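Local coordinates for uncharacterized protein (Methylibium petroleiphilum, PDB 3PL0) that probably acts as an iron-dependent dioxygenase of the cupin (double-stranded beta-helix) superfamily, its substrate being unknown, at residues A13-R18 against C25-A30; Q17-Q22 against G128-K133; M38-F43 against Q205-L210; T188-A193 against V199-E204; T222-L227 against A236-L241. One frame throughout, in Å; residues are numbered along the deposited sequence.

Contact 1: A13-R18 against C25-A30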
# COMPACT_ATOMS: atom_id res chain seq x y z
N ALA A 13 -14.14 -10.60 10.80
CA ALA A 13 -14.71 -11.80 10.18
C ALA A 13 -15.39 -11.48 8.83
O ALA A 13 -15.18 -12.19 7.85
CB ALA A 13 -15.68 -12.54 11.16
N THR A 14 -16.17 -10.41 8.74
CA THR A 14 -16.73 -10.05 7.44
C THR A 14 -15.61 -9.73 6.45
O THR A 14 -15.67 -10.21 5.35
CB THR A 14 -17.73 -8.89 7.51
OG1 THR A 14 -18.71 -9.19 8.50
CG2 THR A 14 -18.45 -8.72 6.20
N ALA A 15 -14.57 -9.00 6.87
CA ALA A 15 -13.45 -8.63 5.98
C ALA A 15 -12.78 -9.89 5.41
O ALA A 15 -12.45 -9.94 4.21
CB ALA A 15 -12.44 -7.76 6.71
N LEU A 16 -12.61 -10.89 6.27
CA LEU A 16 -12.10 -12.18 5.82
C LEU A 16 -13.01 -12.83 4.77
O LEU A 16 -12.53 -13.35 3.77
CB LEU A 16 -11.90 -13.15 7.00
CG LEU A 16 -10.66 -12.95 7.87
CD1 LEU A 16 -10.69 -13.95 9.03
CD2 LEU A 16 -9.40 -13.18 7.06
N GLN A 17 -14.33 -12.79 4.99
CA GLN A 17 -15.24 -13.44 4.04
C GLN A 17 -15.13 -12.72 2.70
O GLN A 17 -15.13 -13.35 1.64
CB GLN A 17 -16.68 -13.42 4.56
CG GLN A 17 -16.92 -14.26 5.83
CD GLN A 17 -17.29 -15.67 5.55
OE1 GLN A 17 -17.05 -16.19 4.45
NE2 GLN A 17 -17.95 -16.31 6.53
N ARG A 18 -15.02 -11.40 2.75
CA ARG A 18 -14.92 -10.58 1.54
C ARG A 18 -13.64 -10.92 0.74
O ARG A 18 -13.67 -11.09 -0.45
CB ARG A 18 -14.91 -9.10 1.91
CG ARG A 18 -16.27 -8.55 2.39
CD ARG A 18 -17.17 -8.08 1.21
NE ARG A 18 -18.14 -7.07 1.66
CZ ARG A 18 -19.39 -7.31 2.01
NH1 ARG A 18 -19.88 -8.54 2.02
NH2 ARG A 18 -20.14 -6.30 2.42
N CYS A 25 -11.04 -6.03 0.05
CA CYS A 25 -12.05 -5.32 0.79
C CYS A 25 -11.50 -3.96 1.21
O CYS A 25 -10.27 -3.77 1.25
CB CYS A 25 -12.51 -6.11 2.00
SG CYS A 25 -11.28 -6.28 3.28
N VAL A 26 -12.41 -3.06 1.53
CA VAL A 26 -12.06 -1.75 2.02
C VAL A 26 -12.41 -1.64 3.49
O VAL A 26 -13.53 -1.94 3.85
CB VAL A 26 -12.83 -0.70 1.22
CG1 VAL A 26 -12.55 0.76 1.76
CG2 VAL A 26 -12.49 -0.83 -0.29
N LEU A 27 -11.47 -1.19 4.33
CA LEU A 27 -11.75 -0.86 5.73
C LEU A 27 -11.88 0.67 5.83
O LEU A 27 -10.95 1.42 5.46
CB LEU A 27 -10.60 -1.32 6.65
CG LEU A 27 -10.18 -2.78 6.55
CD1 LEU A 27 -9.05 -3.00 7.52
CD2 LEU A 27 -11.37 -3.73 6.90
N THR A 28 -13.01 1.13 6.36
CA THR A 28 -13.17 2.54 6.68
C THR A 28 -12.18 2.85 7.81
O THR A 28 -11.72 1.93 8.52
CB THR A 28 -14.61 2.85 7.17
OG1 THR A 28 -14.88 2.15 8.39
CG2 THR A 28 -15.66 2.46 6.11
N PRO A 29 -11.85 4.14 8.02
CA PRO A 29 -11.01 4.51 9.17
C PRO A 29 -11.55 3.97 10.50
O PRO A 29 -10.77 3.56 11.35
CB PRO A 29 -11.01 6.03 9.12
CG PRO A 29 -11.35 6.39 7.69
CD PRO A 29 -12.30 5.33 7.28
N ALA A 30 -12.86 3.93 10.69
CA ALA A 30 -13.40 3.36 11.90
C ALA A 30 -13.09 1.84 11.99
O ALA A 30 -12.73 1.33 13.06
CB ALA A 30 -14.93 3.67 12.05
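Ala15 and Arg18, one turn apart on helix 12-22, face Cys25 and Leu27 on the strand that follows. The tight part lies around Cys25: its CB sits 3.8 Å from Arg18 CB, and its SG comes within 3.9 Å of Ala15 CB. With chi1 at 68° the sulfur stands between its own backbone N and carbonyl carbon, and this setting brings it to the small methyl of Ala15. Leu27 adds one branch, CD2, which ends 4.2 Å from Ala15 CB, so that a single methyl meets both the sulfur and a leucine tip. All these contacts are apolar.

The other side is looser. Arg18, a partly exposed residue, gives the contact only the root of its side chain; the chain bends at chi2 (-87°) and carries the guanidinium away from the strand, where NE forms a salt bridge with Asp5.

Helix 13-18 and strand 25-27 run nearly antiparallel, at 154°, with their axes 8.7 Å apart at closest approach. Because Cys25 and Leu27 also make backbone hydrogen bonds with Leu211 and Val209, the helix is packed against a strand already built into the large sheet, as helices flank the antiparallel sheets of the cupin fold.

Contact 2: Q17-Q22 against G128-K133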
# COMPACT_ATOMS: atom_id res chain seq x y z
N GLN A 17 -14.33 -12.79 4.99
CA GLN A 17 -15.24 -13.44 4.04
C GLN A 17 -15.13 -12.72 2.70
O GLN A 17 -15.13 -13.35 1.64
CB GLN A 17 -16.68 -13.42 4.56
CG GLN A 17 -16.92 -14.26 5.83
CD GLN A 17 -17.29 -15.67 5.55
OE1 GLN A 17 -17.05 -16.19 4.45
NE2 GLN A 17 -17.95 -16.31 6.53
N ARG A 18 -15.02 -11.40 2.75
CA ARG A 18 -14.92 -10.58 1.54
C ARG A 18 -13.64 -10.92 0.74
O ARG A 18 -13.67 -11.09 -0.45
CB ARG A 18 -14.91 -9.10 1.91
CG ARG A 18 -16.27 -8.55 2.39
CD ARG A 18 -17.17 -8.08 1.21
NE ARG A 18 -18.14 -7.07 1.66
CZ ARG A 18 -19.39 -7.31 2.01
NH1 ARG A 18 -19.88 -8.54 2.02
NH2 ARG A 18 -20.14 -6.30 2.42
N LEU A 19 -12.52 -11.02 1.45
CA LEU A 19 -11.25 -11.32 0.81
C LEU A 19 -11.26 -12.70 0.22
O LEU A 19 -10.72 -12.89 -0.86
CB LEU A 19 -10.09 -11.21 1.81
CG LEU A 19 -9.60 -9.79 2.06
CD1 LEU A 19 -8.88 -9.71 3.40
CD2 LEU A 19 -8.75 -9.35 0.87
N ARG A 20 -11.86 -13.67 0.91
CA ARG A 20 -12.01 -14.98 0.31
C ARG A 20 -12.89 -14.93 -0.94
O ARG A 20 -12.60 -15.53 -1.95
CB ARG A 20 -12.69 -15.94 1.30
CG ARG A 20 -12.87 -17.34 0.76
CD ARG A 20 -11.52 -17.98 0.42
NE ARG A 20 -11.70 -19.42 0.20
CZ ARG A 20 -11.36 -20.10 -0.90
NH1 ARG A 20 -10.78 -19.50 -1.92
NH2 ARG A 20 -11.58 -21.40 -0.95
N ALA A 21 -14.02 -14.26 -0.83
CA ALA A 21 -15.01 -14.28 -1.89
C ALA A 21 -14.64 -13.45 -3.13
O ALA A 21 -14.88 -13.89 -4.27
CB ALA A 21 -16.40 -13.83 -1.33
N GLN A 22 -14.12 -12.24 -2.93
CA GLN A 22 -13.85 -11.34 -4.03
C GLN A 22 -12.38 -10.85 -4.13
O GLN A 22 -12.04 -10.10 -5.04
CB GLN A 22 -14.77 -10.11 -3.96
CG GLN A 22 -14.62 -9.24 -2.70
CD GLN A 22 -15.55 -8.05 -2.70
OE1 GLN A 22 -16.67 -8.11 -3.25
NE2 GLN A 22 -15.12 -6.95 -2.05
N GLY A 128 -1.18 -8.29 9.28
CA GLY A 128 -0.53 -9.62 9.18
C GLY A 128 -1.36 -10.74 9.78
O GLY A 128 -1.43 -11.85 9.21
N GLU A 129 -1.97 -10.47 10.94
CA GLU A 129 -2.79 -11.45 11.64
C GLU A 129 -4.02 -11.77 10.82
O GLU A 129 -4.42 -12.93 10.68
CB GLU A 129 -3.18 -10.94 13.03
CG GLU A 129 -2.10 -11.12 14.08
CD GLU A 129 -2.35 -10.30 15.36
OE1 GLU A 129 -3.28 -9.46 15.36
OE2 GLU A 129 -1.61 -10.46 16.37
N LEU A 130 -4.61 -10.72 10.24
CA LEU A 130 -5.79 -10.88 9.37
C LEU A 130 -5.46 -11.70 8.13
O LEU A 130 -6.09 -12.74 7.84
CB LEU A 130 -6.31 -9.51 9.01
CG LEU A 130 -7.59 -9.43 8.15
CD1 LEU A 130 -8.23 -8.05 8.24
CD2 LEU A 130 -7.26 -9.70 6.70
N PHE A 131 -4.40 -11.28 7.43
CA PHE A 131 -3.98 -11.98 6.21
C PHE A 131 -3.62 -13.47 6.45
O PHE A 131 -3.96 -14.32 5.64
CB PHE A 131 -2.81 -11.24 5.57
CG PHE A 131 -3.17 -9.90 4.94
CD1 PHE A 131 -4.35 -9.73 4.22
CD2 PHE A 131 -2.29 -8.86 4.98
CE1 PHE A 131 -4.65 -8.54 3.62
CE2 PHE A 131 -2.59 -7.67 4.40
CZ PHE A 131 -3.76 -7.50 3.70
N ALA A 132 -2.96 -13.78 7.56
CA ALA A 132 -2.64 -15.17 7.90
C ALA A 132 -3.86 -16.05 8.12
O ALA A 132 -3.75 -17.27 7.96
CB ALA A 132 -1.74 -15.23 9.15
N LYS A 133 -5.00 -15.46 8.48
CA LYS A 133 -6.24 -16.21 8.58
C LYS A 133 -6.76 -16.66 7.24
O LYS A 133 -7.49 -17.63 7.18
CB LYS A 133 -7.34 -15.44 9.32
CG LYS A 133 -7.07 -15.15 10.78
CD LYS A 133 -7.25 -16.40 11.67
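Leu19 and Leu130 meet through one methyl each, and this is the nearest approach between the two helical segments. Leu19 CD1 lies 3.7 Å from Leu130 CD2, and the two side chains cross at about a right angle, so they touch at the branch ends without lying alongside one another. The torsions account for the meeting: Leu130 holds CG opposite its backbone N (chi1 -177°), while Leu19 has CG opposite its carbonyl carbon (chi1 -81°). The backbones stay well apart, the closest CA atoms, those of Leu19 and Phe131, being 9.1 Å from each other.

The second kind of interaction is aliphatic to aromatic. The same Leu19 CD1 approaches Phe131 CE1 at 4.4 Å, coming to the edge of the ring near its plane. It is a light touch. The ring has other aromatic partners, stacking with Phe172 and meeting Tyr245 edge-to-face.

Polar groups take part in neither interaction. Within helix 12-22, the backbone bonds from Ala21 N to Gln17 O (2.9 Å) and from Gln22 N to Arg18 O (2.8 Å) carry the regular pattern through its last turn. Leu19, Leu130 and Phe131 are all buried. Leu130 also packs on Leu16, and Leu19 on Leu134. With only 83 Å² buried between the segments, this is a sparse helix-helix packing in which helix 12-22 rests on the long helix 118-134 beside the cupin sheet.

Contact 3: M38-F43 against Q205-L210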
# COMPACT_ATOMS: atom_id res chain seq x y z
N MSE A 38 -6.26 0.84 17.96
CA MSE A 38 -5.55 2.11 18.05
C MSE A 38 -6.50 3.17 17.55
O MSE A 38 -7.10 3.00 16.49
CB MSE A 38 -4.41 2.18 17.06
CG MSE A 38 -3.13 1.57 17.42
SE MSE A 38 -2.20 2.65 18.71
CE MSE A 38 -2.56 1.30 20.05
N PRO A 39 -6.62 4.28 18.27
CA PRO A 39 -7.47 5.37 17.82
C PRO A 39 -6.84 6.18 16.68
O PRO A 39 -5.61 6.22 16.53
CB PRO A 39 -7.65 6.21 19.08
CG PRO A 39 -6.41 5.99 19.85
CD PRO A 39 -6.08 4.53 19.61
N LEU A 40 -7.67 6.80 15.86
CA LEU A 40 -7.16 7.53 14.72
C LEU A 40 -6.12 8.58 15.11
O LEU A 40 -5.21 8.85 14.31
CB LEU A 40 -8.29 8.20 13.95
CG LEU A 40 -9.19 7.24 13.15
CD1 LEU A 40 -10.32 8.03 12.50
CD2 LEU A 40 -8.40 6.44 12.10
N ASP A 41 -6.20 9.19 16.30
CA ASP A 41 -5.20 10.19 16.70
C ASP A 41 -3.79 9.60 16.71
O ASP A 41 -2.82 10.28 16.37
CB ASP A 41 -5.52 10.82 18.06
CG ASP A 41 -6.75 11.75 18.01
OD1 ASP A 41 -7.29 12.00 16.91
OD2 ASP A 41 -7.17 12.23 19.08
N ALA A 42 -3.69 8.32 17.12
CA ALA A 42 -2.38 7.65 17.16
C ALA A 42 -1.86 7.41 15.74
O ALA A 42 -0.69 7.46 15.52
CB ALA A 42 -2.40 6.33 17.95
N PHE A 43 -2.74 7.12 14.79
CA PHE A 43 -2.33 7.00 13.38
C PHE A 43 -1.88 8.36 12.83
O PHE A 43 -0.93 8.43 12.06
CB PHE A 43 -3.44 6.39 12.51
CG PHE A 43 -3.59 4.95 12.72
CD1 PHE A 43 -2.68 4.06 12.16
CD2 PHE A 43 -4.61 4.47 13.51
CE1 PHE A 43 -2.79 2.72 12.41
CE2 PHE A 43 -4.74 3.10 13.74
CZ PHE A 43 -3.84 2.23 13.20
N GLN A 205 -10.88 9.51 2.64
CA GLN A 205 -10.73 9.75 4.08
C GLN A 205 -9.45 9.12 4.58
O GLN A 205 -9.22 7.93 4.41
CB GLN A 205 -11.93 9.22 4.86
CG GLN A 205 -13.26 9.90 4.53
CD GLN A 205 -13.19 11.41 4.60
OE1 GLN A 205 -13.68 12.11 3.70
NE2 GLN A 205 -12.55 11.93 5.65
N PRO A 206 -8.59 9.92 5.23
CA PRO A 206 -7.37 9.33 5.72
C PRO A 206 -7.60 8.11 6.58
O PRO A 206 -8.58 8.05 7.31
CB PRO A 206 -6.74 10.45 6.53
CG PRO A 206 -7.18 11.68 5.82
CD PRO A 206 -8.58 11.39 5.39
N TRP A 207 -6.71 7.14 6.44
CA TRP A 207 -6.76 5.86 7.14
C TRP A 207 -7.86 4.95 6.61
O TRP A 207 -8.22 3.98 7.27
CB TRP A 207 -6.84 6.04 8.67
CG TRP A 207 -5.82 7.00 9.08
CD1 TRP A 207 -6.02 8.25 9.57
CD2 TRP A 207 -4.43 6.84 8.94
NE1 TRP A 207 -4.83 8.87 9.79
CE2 TRP A 207 -3.83 8.02 9.40
CE3 TRP A 207 -3.60 5.79 8.55
CZ2 TRP A 207 -2.48 8.19 9.43
CZ3 TRP A 207 -2.26 5.97 8.58
CH2 TRP A 207 -1.71 7.14 9.01
N THR A 208 -8.37 5.24 5.40
CA THR A 208 -9.10 4.25 4.68
C THR A 208 -8.06 3.26 4.13
O THR A 208 -7.03 3.68 3.60
CB THR A 208 -9.97 4.83 3.52
OG1 THR A 208 -10.83 5.86 4.03
CG2 THR A 208 -10.80 3.68 2.88
N VAL A 209 -8.32 1.96 4.30
CA VAL A 209 -7.41 0.91 3.83
C VAL A 209 -8.02 -0.08 2.82
O VAL A 209 -9.07 -0.64 3.02
CB VAL A 209 -6.81 0.17 5.01
CG1 VAL A 209 -5.74 -0.77 4.52
CG2 VAL A 209 -6.25 1.19 5.99
N LEU A 210 -7.30 -0.29 1.71
CA LEU A 210 -7.67 -1.28 0.74
C LEU A 210 -6.81 -2.50 0.99
O LEU A 210 -5.60 -2.43 0.85
CB LEU A 210 -7.42 -0.75 -0.68
CG LEU A 210 -7.55 -1.72 -1.88
CD1 LEU A 210 -8.96 -2.25 -1.95
CD2 LEU A 210 -7.14 -1.00 -3.17
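Trp207 CB, the first atom of a side chain directed at helix 40-44, meets Leu40 CD2 at 3.8 Å. The same methyl remains near the next two atoms, CG and CD1, as the Leu40 and Trp207 side chains slide past each other in opposite directions. Further along, NE1 hydrogen-bonds Asp44 OD1, just beyond the segment. At the ring fusion Phe43 takes over: its CB is 3.5 Å from Trp207 CE2 and lies over one face of the six-membered ring, 3.6 Å from the centroid and 13° off the normal, a well-centred CH-pi contact.

Trp207 owes its place to a type II turn from Gln205 to Thr208, with positive phi (72°) at Trp207 itself. Gln205 O accepts from both Thr208 N and Thr208 OG1, the latter at 2.6 Å, and the turn leads into strand 209-213 of the large cupin sheet. An alanine replacing Trp207 would probably leave Phe43 CB without its ring face and Asp44 OD1 without the indole donor, opening a gap between helix and sheet.

At the outer rim, Trp207 CZ2 comes within 3.1 Å of Phe43 O, while Trp207 CZ3 lies 4.1 Å from Phe43 CD1; the two aromatic planes are inclined at 43°.

Contact 4: T188-A193 against V199-E204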
# COMPACT_ATOMS: atom_id res chain seq x y z
N THR A 188 -9.03 4.61 -7.56
CA THR A 188 -8.54 3.23 -7.52
C THR A 188 -9.45 2.36 -8.37
O THR A 188 -10.67 2.54 -8.36
CB THR A 188 -8.61 2.65 -6.09
OG1 THR A 188 -7.90 3.53 -5.22
CG2 THR A 188 -8.01 1.21 -6.01
N ARG A 189 -8.86 1.42 -9.08
CA ARG A 189 -9.63 0.29 -9.63
C ARG A 189 -9.06 -1.05 -9.18
O ARG A 189 -7.82 -1.23 -9.13
CB ARG A 189 -9.59 0.33 -11.15
CG ARG A 189 -10.46 1.39 -11.76
CD ARG A 189 -9.75 2.69 -11.98
NE ARG A 189 -10.49 3.60 -12.85
CZ ARG A 189 -10.41 3.58 -14.17
NH1 ARG A 189 -9.61 2.72 -14.78
NH2 ARG A 189 -11.10 4.44 -14.90
N VAL A 190 -9.96 -2.00 -8.86
CA VAL A 190 -9.60 -3.37 -8.51
C VAL A 190 -10.35 -4.29 -9.46
O VAL A 190 -11.54 -4.07 -9.70
CB VAL A 190 -9.97 -3.66 -7.07
CG1 VAL A 190 -9.54 -5.12 -6.69
CG2 VAL A 190 -9.25 -2.67 -6.19
N PHE A 191 -9.64 -5.25 -10.07
CA PHE A 191 -10.26 -6.20 -10.96
C PHE A 191 -9.99 -7.62 -10.50
O PHE A 191 -8.90 -7.93 -10.07
CB PHE A 191 -9.69 -6.06 -12.37
CG PHE A 191 -9.86 -4.71 -12.97
CD1 PHE A 191 -10.99 -4.41 -13.70
CD2 PHE A 191 -8.87 -3.76 -12.84
CE1 PHE A 191 -11.16 -3.15 -14.27
CE2 PHE A 191 -9.01 -2.48 -13.39
CZ PHE A 191 -10.17 -2.18 -14.12
N ASP A 192 -10.97 -8.49 -10.67
CA ASP A 192 -10.76 -9.93 -10.63
C ASP A 192 -9.63 -10.34 -11.58
O ASP A 192 -9.64 -9.96 -12.73
CB ASP A 192 -12.03 -10.62 -11.13
CG ASP A 192 -12.01 -12.14 -10.93
OD1 ASP A 192 -10.97 -12.67 -10.52
OD2 ASP A 192 -13.03 -12.79 -11.20
N ALA A 193 -8.65 -11.08 -11.12
CA ALA A 193 -7.53 -11.40 -11.99
C ALA A 193 -7.94 -12.43 -12.98
O ALA A 193 -7.25 -12.56 -13.96
CB ALA A 193 -6.35 -11.89 -11.22
N VAL A 199 -14.16 -2.92 -10.08
CA VAL A 199 -14.72 -1.76 -9.37
C VAL A 199 -13.81 -0.53 -9.43
O VAL A 199 -12.60 -0.66 -9.54
CB VAL A 199 -15.04 -2.12 -7.91
CG1 VAL A 199 -16.15 -3.20 -7.87
CG2 VAL A 199 -13.75 -2.56 -7.17
N ARG A 200 -14.41 0.66 -9.40
CA ARG A 200 -13.73 1.93 -9.26
C ARG A 200 -14.23 2.69 -8.06
O ARG A 200 -15.41 2.69 -7.76
CB ARG A 200 -13.89 2.83 -10.47
CG ARG A 200 -15.30 3.37 -10.75
CD ARG A 200 -15.27 4.12 -12.04
NE ARG A 200 -16.56 4.70 -12.33
CZ ARG A 200 -16.85 6.00 -12.25
NH1 ARG A 200 -15.91 6.88 -11.91
NH2 ARG A 200 -18.09 6.42 -12.53
N PHE A 201 -13.31 3.29 -7.32
CA PHE A 201 -13.71 4.10 -6.19
C PHE A 201 -12.53 5.02 -5.84
O PHE A 201 -11.40 4.72 -6.15
CB PHE A 201 -14.07 3.22 -4.99
CG PHE A 201 -13.03 2.22 -4.63
CD1 PHE A 201 -13.03 0.96 -5.21
CD2 PHE A 201 -12.03 2.52 -3.72
CE1 PHE A 201 -12.04 0.06 -4.89
CE2 PHE A 201 -11.07 1.63 -3.38
CZ PHE A 201 -11.04 0.40 -3.98
N THR A 202 -12.81 6.16 -5.22
CA THR A 202 -11.77 7.10 -4.88
C THR A 202 -11.61 7.13 -3.38
O THR A 202 -12.56 7.42 -2.66
CB THR A 202 -12.11 8.50 -5.38
OG1 THR A 202 -12.25 8.46 -6.80
CG2 THR A 202 -11.01 9.48 -5.02
N LEU A 203 -10.40 6.82 -2.93
CA LEU A 203 -10.08 6.93 -1.51
C LEU A 203 -9.95 8.41 -1.16
O LEU A 203 -9.21 9.14 -1.80
CB LEU A 203 -8.78 6.18 -1.19
CG LEU A 203 -8.82 4.66 -1.46
CD1 LEU A 203 -7.40 4.06 -1.50
CD2 LEU A 203 -9.68 3.91 -0.50
N GLU A 204 -10.69 8.83 -0.14
CA GLU A 204 -10.77 10.22 0.27
C GLU A 204 -10.58 10.48 1.76
O GLU A 204 -10.16 11.58 2.11
CB GLU A 204 -12.13 10.81 -0.15
CG GLU A 204 -12.34 10.80 -1.66
CD GLU A 204 -13.66 11.46 -2.12
OE1 GLU A 204 -14.67 11.33 -1.41
OE2 GLU A 204 -13.66 12.08 -3.22
O HOH W 1 -8.21 6.24 -4.64
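Strands 183-192 and 198-201 form a beta hairpin, and within 188-193 and 199-204 its antiparallel ladder pairs 188-190 with 199-201, at one edge of a three-stranded sheet in this cupin-fold protein. Two hydrogen-bonded pairs flank a non-hydrogen-bonded one. Thr188 and Phe201 exchange both bonds, Thr188 N to Phe201 O at 2.8 Å and Phe201 N to Thr188 O at 2.9 Å; Val190 and Val199 do the same, the bond from Val199 N to Val190 O being the straightest at 165°. Between them, Arg189 and Arg200 pair with their CA atoms 4.4 Å apart.

The arginines share one face and lie side by side, their nearest side-chain approach being Arg189 CG to Arg200 CB. Their guanidinium planes are 77° apart, and both groups form salt bridges with Glu187, which probably offsets their like charges.

On the face bearing Thr188, Val190, Val199 and Phe201 the packing is mainly apolar. Phe201 turns its ring back over its neighbour strand, chi1 52° placing CG between backbone N and carbonyl carbon. Thr188 CB then stands over one ring face, 4.1 Å from the centroid, and Val190 CG2 approaches CE1 obliquely. Leu210 of strand 209-213 adjoins this cluster. Beyond the last backbone pair a water continues the link, 2.8 Å from Thr188 OG1 and accepting from Leu203 N at 2.8 Å.

Contact 5: T222-L227 against A236-L241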
# COMPACT_ATOMS: atom_id res chain seq x y z
N THR A 222 -5.84 5.86 -11.16
CA THR A 222 -5.80 6.80 -12.26
C THR A 222 -4.90 8.00 -11.95
O THR A 222 -4.70 8.34 -10.81
CB THR A 222 -7.18 7.28 -12.61
OG1 THR A 222 -7.69 8.08 -11.54
CG2 THR A 222 -8.09 6.04 -12.92
N PRO A 223 -4.38 8.64 -12.99
CA PRO A 223 -3.49 9.79 -12.76
C PRO A 223 -4.16 10.93 -11.98
O PRO A 223 -5.40 11.11 -12.01
CB PRO A 223 -3.15 10.27 -14.19
CG PRO A 223 -3.48 9.16 -15.07
CD PRO A 223 -4.58 8.36 -14.42
N LEU A 224 -3.35 11.69 -11.27
CA LEU A 224 -3.80 12.90 -10.58
C LEU A 224 -3.94 14.02 -11.58
O LEU A 224 -3.29 14.02 -12.59
CB LEU A 224 -2.84 13.32 -9.45
CG LEU A 224 -2.46 12.25 -8.45
CD1 LEU A 224 -1.45 12.84 -7.49
CD2 LEU A 224 -3.69 11.74 -7.75
N LEU A 225 -4.87 14.94 -11.31
CA LEU A 225 -5.01 16.16 -12.10
C LEU A 225 -5.20 17.25 -11.09
O LEU A 225 -6.06 17.14 -10.18
CB LEU A 225 -6.18 16.07 -13.06
CG LEU A 225 -6.08 14.93 -14.12
CD1 LEU A 225 -7.47 14.39 -14.42
CD2 LEU A 225 -5.32 15.39 -15.42
N PRO A 226 -4.38 18.29 -11.18
CA PRO A 226 -4.49 19.41 -10.27
C PRO A 226 -5.85 20.07 -10.31
O PRO A 226 -6.38 20.26 -11.36
CB PRO A 226 -3.42 20.41 -10.78
CG PRO A 226 -2.48 19.59 -11.60
CD PRO A 226 -3.27 18.44 -12.15
N LEU A 227 -6.42 20.45 -9.17
CA LEU A 227 -7.69 21.18 -9.19
C LEU A 227 -7.51 22.59 -9.75
O LEU A 227 -8.37 23.11 -10.48
CB LEU A 227 -8.28 21.26 -7.79
CG LEU A 227 -8.78 19.90 -7.27
CD1 LEU A 227 -9.17 20.01 -5.79
CD2 LEU A 227 -9.93 19.40 -8.13
N ALA A 236 -0.55 20.31 -4.38
CA ALA A 236 -1.34 19.39 -5.13
C ALA A 236 -0.64 18.03 -5.14
O ALA A 236 0.22 17.78 -5.95
CB ALA A 236 -1.56 19.93 -6.55
N HIS A 237 -1.02 17.15 -4.22
CA HIS A 237 -0.40 15.83 -4.13
C HIS A 237 -1.32 14.79 -3.49
O HIS A 237 -2.39 15.11 -2.95
CB HIS A 237 0.87 15.95 -3.27
CG HIS A 237 0.60 16.50 -1.91
ND1 HIS A 237 0.95 17.79 -1.54
CD2 HIS A 237 -0.02 15.96 -0.83
CE1 HIS A 237 0.57 18.01 -0.29
NE2 HIS A 237 -0.04 16.92 0.16
N ARG A 238 -0.90 13.54 -3.58
CA ARG A 238 -1.61 12.43 -2.93
C ARG A 238 -0.58 11.56 -2.20
O ARG A 238 0.46 11.19 -2.77
CB ARG A 238 -2.38 11.62 -3.97
CG ARG A 238 -3.07 10.37 -3.44
CD ARG A 238 -3.98 9.86 -4.53
NE ARG A 238 -4.76 8.68 -4.15
CZ ARG A 238 -4.38 7.42 -4.34
NH1 ARG A 238 -3.24 7.13 -4.90
NH2 ARG A 238 -5.20 6.45 -4.04
N ASP A 239 -0.94 11.20 -0.98
CA ASP A 239 -0.15 10.41 -0.07
C ASP A 239 -0.81 9.10 0.22
O ASP A 239 -1.98 9.06 0.55
CB ASP A 239 -0.04 11.15 1.28
CG ASP A 239 0.71 12.50 1.15
OD1 ASP A 239 1.53 12.61 0.25
OD2 ASP A 239 0.48 13.40 1.97
N THR A 240 -0.01 8.03 0.11
CA THR A 240 -0.42 6.66 0.38
C THR A 240 0.73 5.93 1.10
O THR A 240 1.92 6.40 1.16
CB THR A 240 -0.72 5.91 -0.91
OG1 THR A 240 0.35 6.09 -1.85
CG2 THR A 240 -2.01 6.35 -1.54
N LEU A 241 0.38 4.78 1.66
CA LEU A 241 1.32 3.82 2.22
C LEU A 241 1.01 2.47 1.66
O LEU A 241 -0.09 1.98 1.90
CB LEU A 241 1.16 3.75 3.72
CG LEU A 241 2.03 2.72 4.44
CD1 LEU A 241 3.54 2.98 4.26
CD2 LEU A 241 1.64 2.72 5.91
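Leu224 and Arg238 cross at about a right angle, the forked end of the leucine lying against the aliphatic stem of the arginine. Both branches take part: Leu224 CD1 is 3.8 Å from Arg238 CB, and Leu224 CD2 is 3.7 Å from Arg238 CD. The arginine presents such a long flank because it is extended from CG to NE, with CG opposite its backbone N (chi1 175°). Its guanidinium runs on past the leucine, and Thr240 CG2 lies 3.6 Å above one face of that group.

A glycine at Leu224 would probably leave the Arg238 stem without its apolar cover and open a gap between the strands. Their backbones are not paired here: the nearest CA atoms, Leu224 and His237, are 7.9 Å apart. Strand 217-226 hydrogen-bonds instead with 183-192, and strand 237-246 belongs to the large sheet. Side chains thus bridge two facing sheets, as in the sandwich-like barrel of the double-stranded beta-helix fold.

How the contacts relate
Contacts 1, 2, 3 and 5 are buried and rest on side-chain packing, whereas contact 4 is partly buried and adds a backbone ladder, a water and a more exposed face carrying two arginines. Contacts 1 and 2 share helix 12-22, which meets a sheet strand in one and helix 118-134 in the other. Contacts 1 and 3 reach neighbouring strands, joined where Leu27 N probably bonds Val209 O at 2.8 Å. Contact 3 alone is dominated by aromatic packing. Contact 4 is nested in the loop that contact 3 closes, and the two touch where Thr208 packs on Leu203. Contact 5 lies across the chain's centre from contact 2, their centres about 28 Å apart.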